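PDB 4ZL8: Thiol:disulfide interchange protein DsbA from Pseudomonas aeruginosa, which probably promotes disulfide-bond formation in periplasmic proteins by transferring its own redox-active disulfide to them. Local coordinates for residues His88-His91 and Asn92-Glu96; Val19-Ser22 and Gln23-Lys26; Lys53-Ala56 and Asp57-Phe60. The protein carries 1 engineered substitution. All blocks are in the same frame, centred on the assembly; numbering follows the deposited sequence.

Contact 1. Residues His88-His91 and Asn92-Glu96; sequences HDVH and NAVFE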
loop_
_atom_site.group_PDB
_atom_site.type_symbol
_atom_site.label_atom_id
_atom_site.label_comp_id
_atom_site.label_asym_id
_atom_site.label_seq_id
_atom_site.Cartn_x
_atom_site.Cartn_y
_atom_site.Cartn_z
ATOM N N HIS A 88 2.308 -6.857 9.087
ATOM C CA HIS A 88 1.093 -7.635 8.908
ATOM C C HIS A 88 0.435 -7.876 10.251
ATOM O O HIS A 88 -0.793 -7.835 10.354
ATOM C CB HIS A 88 1.392 -8.965 8.225
ATOM C CG HIS A 88 0.206 -9.867 8.102
ATOM N ND1 HIS A 88 -0.636 -9.850 7.011
ATOM C CD2 HIS A 88 -0.260 -10.837 8.923
ATOM C CE1 HIS A 88 -1.578 -10.762 7.173
ATOM N NE2 HIS A 88 -1.368 -11.381 8.321
ATOM N N ASP A 89 1.255 -8.079 11.279
ATOM C CA ASP A 89 0.757 -8.440 12.602
ATOM C C ASP A 89 0.089 -7.278 13.345
ATOM O O ASP A 89 -0.804 -7.504 14.157
ATOM C CB ASP A 89 1.907 -8.979 13.460
ATOM C CG ASP A 89 2.651 -10.131 12.796
ATOM O OD1 ASP A 89 1.994 -11.091 12.328
ATOM O OD2 ASP A 89 3.899 -10.067 12.742
ATOM N N VAL A 90 0.511 -6.052 13.058
ATOM C CA VAL A 90 -0.014 -4.862 13.735
ATOM C C VAL A 90 -0.821 -3.953 12.796
ATOM O O VAL A 90 -1.300 -2.901 13.209
ATOM C CB VAL A 90 1.096 -4.038 14.402
ATOM C CG1 VAL A 90 1.928 -4.895 15.364
ATOM C CG2 VAL A 90 2.004 -3.382 13.362
ATOM N N HIS A 91 -1.001 -4.396 11.555
ATOM C CA HIS A 91 -1.645 -3.578 10.521
ATOM C C HIS A 91 -3.039 -3.088 10.926
ATOM O O HIS A 91 -3.315 -1.876 10.888
ATOM C CB HIS A 91 -1.728 -4.396 9.228
ATOM C CG HIS A 91 -2.413 -3.687 8.104
ATOM N ND1 HIS A 91 -1.787 -2.747 7.321
ATOM C CD2 HIS A 91 -3.670 -3.808 7.620
ATOM C CE1 HIS A 91 -2.641 -2.297 6.415
ATOM N NE2 HIS A 91 -3.785 -2.926 6.576
ATOM N N ASN A 92 -3.922 -3.992 11.321
ATOM C CA ASN A 92 -5.284 -3.622 11.694
ATOM C C ASN A 92 -5.231 -2.699 12.909
ATOM O O ASN A 92 -5.984 -1.726 12.993
ATOM C CB ASN A 92 -6.167 -4.831 12.016
ATOM C CG ASN A 92 -6.386 -5.757 10.822
ATOM O OD1 ASN A 92 -6.179 -5.385 9.675
ATOM N ND2 ASN A 92 -6.810 -6.981 11.103
ATOM N N ALA A 93 -4.349 -2.999 13.856
ATOM C CA ALA A 93 -4.246 -2.194 15.068
ATOM C C ALA A 93 -3.835 -0.750 14.789
ATOM O O ALA A 93 -4.313 0.163 15.470
ATOM C CB ALA A 93 -3.271 -2.844 16.055
ATOM N N VAL A 94 -2.965 -0.541 13.812
ATOM C CA VAL A 94 -2.541 0.815 13.480
ATOM C C VAL A 94 -3.719 1.576 12.893
ATOM O O VAL A 94 -4.013 2.689 13.312
ATOM C CB VAL A 94 -1.334 0.825 12.520
ATOM C CG1 VAL A 94 -1.059 2.227 12.001
ATOM C CG2 VAL A 94 -0.092 0.263 13.212
ATOM N N PHE A 95 -4.426 0.970 11.950
ATOM C CA PHE A 95 -5.626 1.592 11.412
ATOM C C PHE A 95 -6.631 1.896 12.523
ATOM O O PHE A 95 -7.255 2.975 12.527
ATOM C CB PHE A 95 -6.279 0.707 10.345
ATOM C CG PHE A 95 -5.891 1.049 8.926
ATOM C CD1 PHE A 95 -6.263 2.261 8.366
ATOM C CD2 PHE A 95 -5.186 0.149 8.140
ATOM C CE1 PHE A 95 -5.938 2.582 7.071
ATOM C CE2 PHE A 95 -4.858 0.474 6.837
ATOM C CZ PHE A 95 -5.237 1.674 6.303
ATOM N N GLU A 96 -6.841 0.962 13.447
ATOM C CA GLU A 96 -7.842 1.159 14.481
ATOM C C GLU A 96 -7.399 2.273 15.448
ATOM O O GLU A 96 -8.227 3.080 15.895
ATOM C CB GLU A 96 -8.129 -0.153 15.227
ATOM C CG GLU A 96 -9.503 -0.205 15.881
ATOM C CD GLU A 96 -10.671 -0.410 14.892
ATOM O OE1 GLU A 96 -10.479 -0.412 13.643
ATOM O OE2 GLU A 96 -11.808 -0.569 15.380
HETATM O O HOH W 1 -3.208 -6.926 11.496
HETATM O O HOH W 2 -3.332 -5.750 14.170
#
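H91 and F95, one turn apart on helix 87-99 of the helical insertion in the DsbA thioredoxin fold, make an offset edge-to-face aromatic pair. The ring centroids lie 5.2 Å apart and the planes meet at 77°, with the edge of F95 turned to the face of H91. F95 CE2 does the touching, 3.6 Å from H91 CE1, which lies near the plane of the F95 ring. With H91 CG anti to the backbone N (chi1 178°), the imidazole runs alongside the phenylalanine, both pointing the same way. Both imidazole nitrogens are hydrogen-bonded, ND1 to E87 and NE2 to E44 of helix 38-52, which limits rotation of the ring. F95 also meets Y35 edge-to-face and touches the CxxC motif, whose cysteines are the predicted redox-active pair.

V90 and V94 pack on another flank, CG2 to CG2 at 4.2 Å, near L81 and M77 of helix 70-84. The helix is kinked at N92 and A93, where water bridges the backbone. One water links H88 O to N92 N; another accepts from A93 N at 2.9 Å and donates to D89 O.

Contact 2. Residues Val19-Ser22 and Gln23-Lys26; sequences VPVS and QPGK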
loop_
_atom_site.group_PDB
_atom_site.type_symbol
_atom_site.label_atom_id
_atom_site.label_comp_id
_atom_site.label_asym_id
_atom_site.label_seq_id
_atom_site.Cartn_x
_atom_site.Cartn_y
_atom_site.Cartn_z
ATOM N N VAL A 19 6.056 0.491 -15.221
ATOM C CA VAL A 19 6.991 0.619 -14.112
ATOM C C VAL A 19 7.452 -0.784 -13.695
ATOM O O VAL A 19 6.652 -1.725 -13.675
ATOM C CB VAL A 19 6.288 1.325 -12.940
ATOM C CG1 VAL A 19 7.211 1.524 -11.773
ATOM C CG2 VAL A 19 5.705 2.683 -13.409
ATOM N N PRO A 20 8.745 -0.946 -13.364
ATOM C CA PRO A 20 9.187 -2.270 -12.907
ATOM C C PRO A 20 8.450 -2.688 -11.649
ATOM O O PRO A 20 8.053 -1.868 -10.833
ATOM C CB PRO A 20 10.684 -2.062 -12.620
ATOM C CG PRO A 20 11.071 -0.862 -13.469
ATOM C CD PRO A 20 9.855 0.012 -13.488
ATOM N N VAL A 21 8.298 -3.998 -11.487
ATOM C CA VAL A 21 7.580 -4.547 -10.335
ATOM C C VAL A 21 8.552 -4.949 -9.220
ATOM O O VAL A 21 9.722 -5.198 -9.461
ATOM C CB VAL A 21 6.683 -5.734 -10.716
ATOM C CG1 VAL A 21 5.634 -5.303 -11.741
ATOM C CG2 VAL A 21 7.505 -6.922 -11.236
ATOM N N SER A 22 8.044 -5.022 -8.001
ATOM C CA SER A 22 8.884 -5.246 -6.835
ATOM C C SER A 22 9.413 -6.673 -6.750
ATOM O O SER A 22 10.490 -6.901 -6.196
ATOM C CB SER A 22 8.122 -4.890 -5.553
ATOM O OG SER A 22 6.922 -5.608 -5.414
ATOM N N GLN A 23 8.653 -7.621 -7.287
ATOM C CA GLN A 23 9.077 -9.010 -7.321
ATOM C C GLN A 23 8.934 -9.558 -8.729
ATOM O O GLN A 23 7.898 -10.122 -9.087
ATOM C CB GLN A 23 8.264 -9.829 -6.335
ATOM C CG GLN A 23 8.612 -9.557 -4.888
ATOM C CD GLN A 23 7.898 -10.453 -3.879
ATOM O OE1 GLN A 23 8.022 -10.238 -2.670
ATOM N NE2 GLN A 23 7.153 -11.451 -4.360
ATOM N N PRO A 24 9.982 -9.395 -9.551
ATOM C CA PRO A 24 9.914 -9.906 -10.915
ATOM C C PRO A 24 9.535 -11.370 -10.936
ATOM O O PRO A 24 10.024 -12.185 -10.121
ATOM C CB PRO A 24 11.317 -9.674 -11.447
ATOM C CG PRO A 24 11.777 -8.453 -10.683
ATOM C CD PRO A 24 11.201 -8.606 -9.315
ATOM N N GLY A 25 8.649 -11.686 -11.865
ATOM C CA GLY A 25 8.154 -13.035 -12.009
ATOM C C GLY A 25 6.779 -13.248 -11.436
ATOM O O GLY A 25 6.138 -14.252 -11.731
ATOM N N LYS A 26 6.332 -12.325 -10.591
ATOM C CA LYS A 26 4.970 -12.342 -10.087
ATOM C C LYS A 26 4.193 -11.167 -10.606
ATOM O O LYS A 26 4.752 -10.105 -10.889
ATOM C CB LYS A 26 4.944 -12.337 -8.567
ATOM C CG LYS A 26 5.514 -13.617 -7.986
ATOM C CD LYS A 26 5.254 -13.763 -6.503
ATOM C CE LYS A 26 5.687 -15.140 -6.038
ATOM N NZ LYS A 26 5.453 -15.297 -4.579
#
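V21 packs against a type II beta turn, Q23 to K26, in the loop that leads into strand 27-33. The turn is closed by one backbone hydrogen bond, K26 N to Q23 O at 3.1 Å, and its corner residues have the expected angles: P24 has the polyproline-like angles of the first corner, whereas G25, at phi 102° and psi -17°, takes a position where a side chain would press on the preceding carbonyl O. V21 supplies the apolar contact through a single branch. Its CG2 lies 3.8 Å from P24 CA and 3.9 Å from Q23 O, and it reaches the far end of the turn more loosely, 4.2 Å from K26 O; chi1 of -60° puts CG2, not CG1, against the turn.

In the thioredoxin fold of this protein the loop joins the short edge strand 13-14 to strand 27-33, and its polar side chains lie beside H59 of the neighbouring strand 58-64. S22 OG is hydrogen-bonded to E28; although it comes within 3.2 Å of Q23 N, the angle there is too poor for a bond. Q23 CG rests 3.5 Å from S22 O, and from there the glutamine chain runs out extended. The P24 ring completes the fit, its CD 3.6 Å from S22 O.

Contact 3. Residues Lys53-Ala56 and Asp57-Phe60; sequences KLPA and DVHF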
loop_
_atom_site.group_PDB
_atom_site.type_symbol
_atom_site.label_atom_id
_atom_site.label_comp_id
_atom_site.label_asym_id
_atom_site.label_seq_id
_atom_site.Cartn_x
_atom_site.Cartn_y
_atom_site.Cartn_z
ATOM N N LYS A 53 -6.259 -14.198 -0.225
ATOM C CA LYS A 53 -6.648 -15.361 -1.014
ATOM C C LYS A 53 -6.091 -15.378 -2.430
ATOM O O LYS A 53 -6.523 -16.192 -3.247
ATOM C CB LYS A 53 -8.169 -15.440 -1.092
ATOM C CG LYS A 53 -8.818 -15.653 0.260
ATOM C CD LYS A 53 -10.317 -15.456 0.183
ATOM C CE LYS A 53 -10.917 -15.227 1.564
ATOM N NZ LYS A 53 -12.287 -14.642 1.478
ATOM N N LEU A 54 -5.130 -14.515 -2.722
ATOM C CA LEU A 54 -4.571 -14.441 -4.072
ATOM C C LEU A 54 -3.699 -15.659 -4.349
ATOM O O LEU A 54 -3.189 -16.275 -3.428
ATOM C CB LEU A 54 -3.772 -13.161 -4.262
ATOM C CG LEU A 54 -4.623 -11.880 -4.200
ATOM C CD1 LEU A 54 -3.752 -10.643 -3.970
ATOM C CD2 LEU A 54 -5.395 -11.747 -5.480
ATOM N N PRO A 55 -3.562 -16.026 -5.625
ATOM C CA PRO A 55 -2.796 -17.226 -5.971
ATOM C C PRO A 55 -1.288 -16.986 -5.936
ATOM O O PRO A 55 -0.821 -15.882 -5.710
ATOM C CB PRO A 55 -3.267 -17.545 -7.396
ATOM C CG PRO A 55 -3.686 -16.258 -7.938
ATOM C CD PRO A 55 -4.261 -15.473 -6.799
ATOM N N ALA A 56 -0.553 -18.058 -6.170
ATOM C CA ALA A 56 0.875 -18.103 -5.881
ATOM C C ALA A 56 1.697 -17.243 -6.827
ATOM O O ALA A 56 2.840 -16.924 -6.503
ATOM C CB ALA A 56 1.379 -19.515 -5.904
ATOM N N ASP A 57 1.147 -16.843 -7.973
ATOM C CA ASP A 57 1.894 -16.021 -8.915
ATOM C C ASP A 57 1.565 -14.546 -8.805
ATOM O O ASP A 57 1.978 -13.770 -9.654
ATOM C CB ASP A 57 1.697 -16.494 -10.367
ATOM C CG ASP A 57 0.243 -16.416 -10.840
ATOM O OD1 ASP A 57 -0.665 -16.343 -9.994
ATOM O OD2 ASP A 57 0.021 -16.486 -12.074
ATOM N N VAL A 58 0.835 -14.155 -7.758
ATOM C CA VAL A 58 0.499 -12.755 -7.539
ATOM C C VAL A 58 1.228 -12.275 -6.282
ATOM O O VAL A 58 1.308 -12.982 -5.294
ATOM C CB VAL A 58 -1.014 -12.597 -7.371
ATOM C CG1 VAL A 58 -1.372 -11.169 -7.004
ATOM C CG2 VAL A 58 -1.724 -13.027 -8.649
ATOM N N HIS A 59 1.755 -11.057 -6.345
ATOM C CA HIS A 59 2.401 -10.419 -5.194
ATOM C C HIS A 59 1.676 -9.123 -4.846
ATOM O O HIS A 59 1.766 -8.135 -5.573
ATOM C CB HIS A 59 3.858 -10.131 -5.545
ATOM C CG HIS A 59 4.607 -9.340 -4.526
ATOM N ND1 HIS A 59 4.674 -9.693 -3.195
ATOM C CD2 HIS A 59 5.376 -8.240 -4.664
ATOM C CE1 HIS A 59 5.422 -8.814 -2.548
ATOM N NE2 HIS A 59 5.872 -7.932 -3.422
ATOM N N PHE A 60 0.930 -9.160 -3.751
ATOM C CA PHE A 60 0.205 -8.002 -3.262
ATOM C C PHE A 60 1.088 -7.233 -2.302
ATOM O O PHE A 60 1.687 -7.804 -1.386
ATOM C CB PHE A 60 -1.069 -8.430 -2.536
ATOM C CG PHE A 60 -1.792 -7.289 -1.890
ATOM C CD1 PHE A 60 -2.568 -6.438 -2.634
ATOM C CD2 PHE A 60 -1.659 -7.066 -0.539
ATOM C CE1 PHE A 60 -3.214 -5.368 -2.027
ATOM C CE2 PHE A 60 -2.291 -6.008 0.066
ATOM C CZ PHE A 60 -3.052 -5.167 -0.671
HETATM O O HOH W 3 -0.369 -14.307 -3.239
#
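L54 and P55 pack against V58 and F60 where the chain turns from helix 38-52 into edge strand 58-64, the last step of a beta-alpha-beta unit of the thioredoxin fold, in which strand 58-64 runs parallel to strand 27-33. A type I beta turn, P55 to V58, makes the bend. V58 is the two-pronged bump. One methyl, CG1, anti to the backbone N (chi1 174°), meets L54 CD1 at 3.9 Å; the other, CG2, lies 3.8 Å from P55 CG, so the valine straddles the junction between leucine and proline. The leucine crosses V58 at about a right angle, and its CD1 fits into the notch between V58 CG1 and F60 CB, 3.8 Å from the latter. The F60 ring itself leads away, toward I47 and S51 of helix 38-52.

The proline ring has a second neighbour: its CG lies 3.7 Å from D57 OD1. Chi1 of 62° brings OD1 beside the CB-CG edge of the proline, and through OD2 the carboxylate forms a salt bridge with R187 of helix 172-188, the helix that also covers V58 through I183. Where the turn closes, V58 N donates to P55 O over 3.1 Å in a fairly straight bond (160° at the hydrogen), although the donor stands above the carbonyl plane, well off a lone pair. A water molecule lies 3.0 Å from P55 O.

Contact 1 is the buried one, while contacts 2 and 3 are surface turns leading into neighbouring strands, 27-33 and 58-64, of the central sheet. The chemistry follows the setting: helical backbone bonds interrupted by a kink, an aromatic pair and bridging waters in 88-96, against turn-closing backbone bonds with one methyl contact in 19-26 and a cluster of apolar contacts in 53-60. Contacts 2 and 3 touch, their centres 13 Å apart, with Q23 OE1 3.0 Å from H59 CE1 and K26 CE 3.4 Å from A56 O. Contact 1 stands off from both, its centre about 26 Å from that of contact 2 and 21 Å from that of contact 3. Helix 38-52 is shared: E44 holds H91, and I47 meets F60.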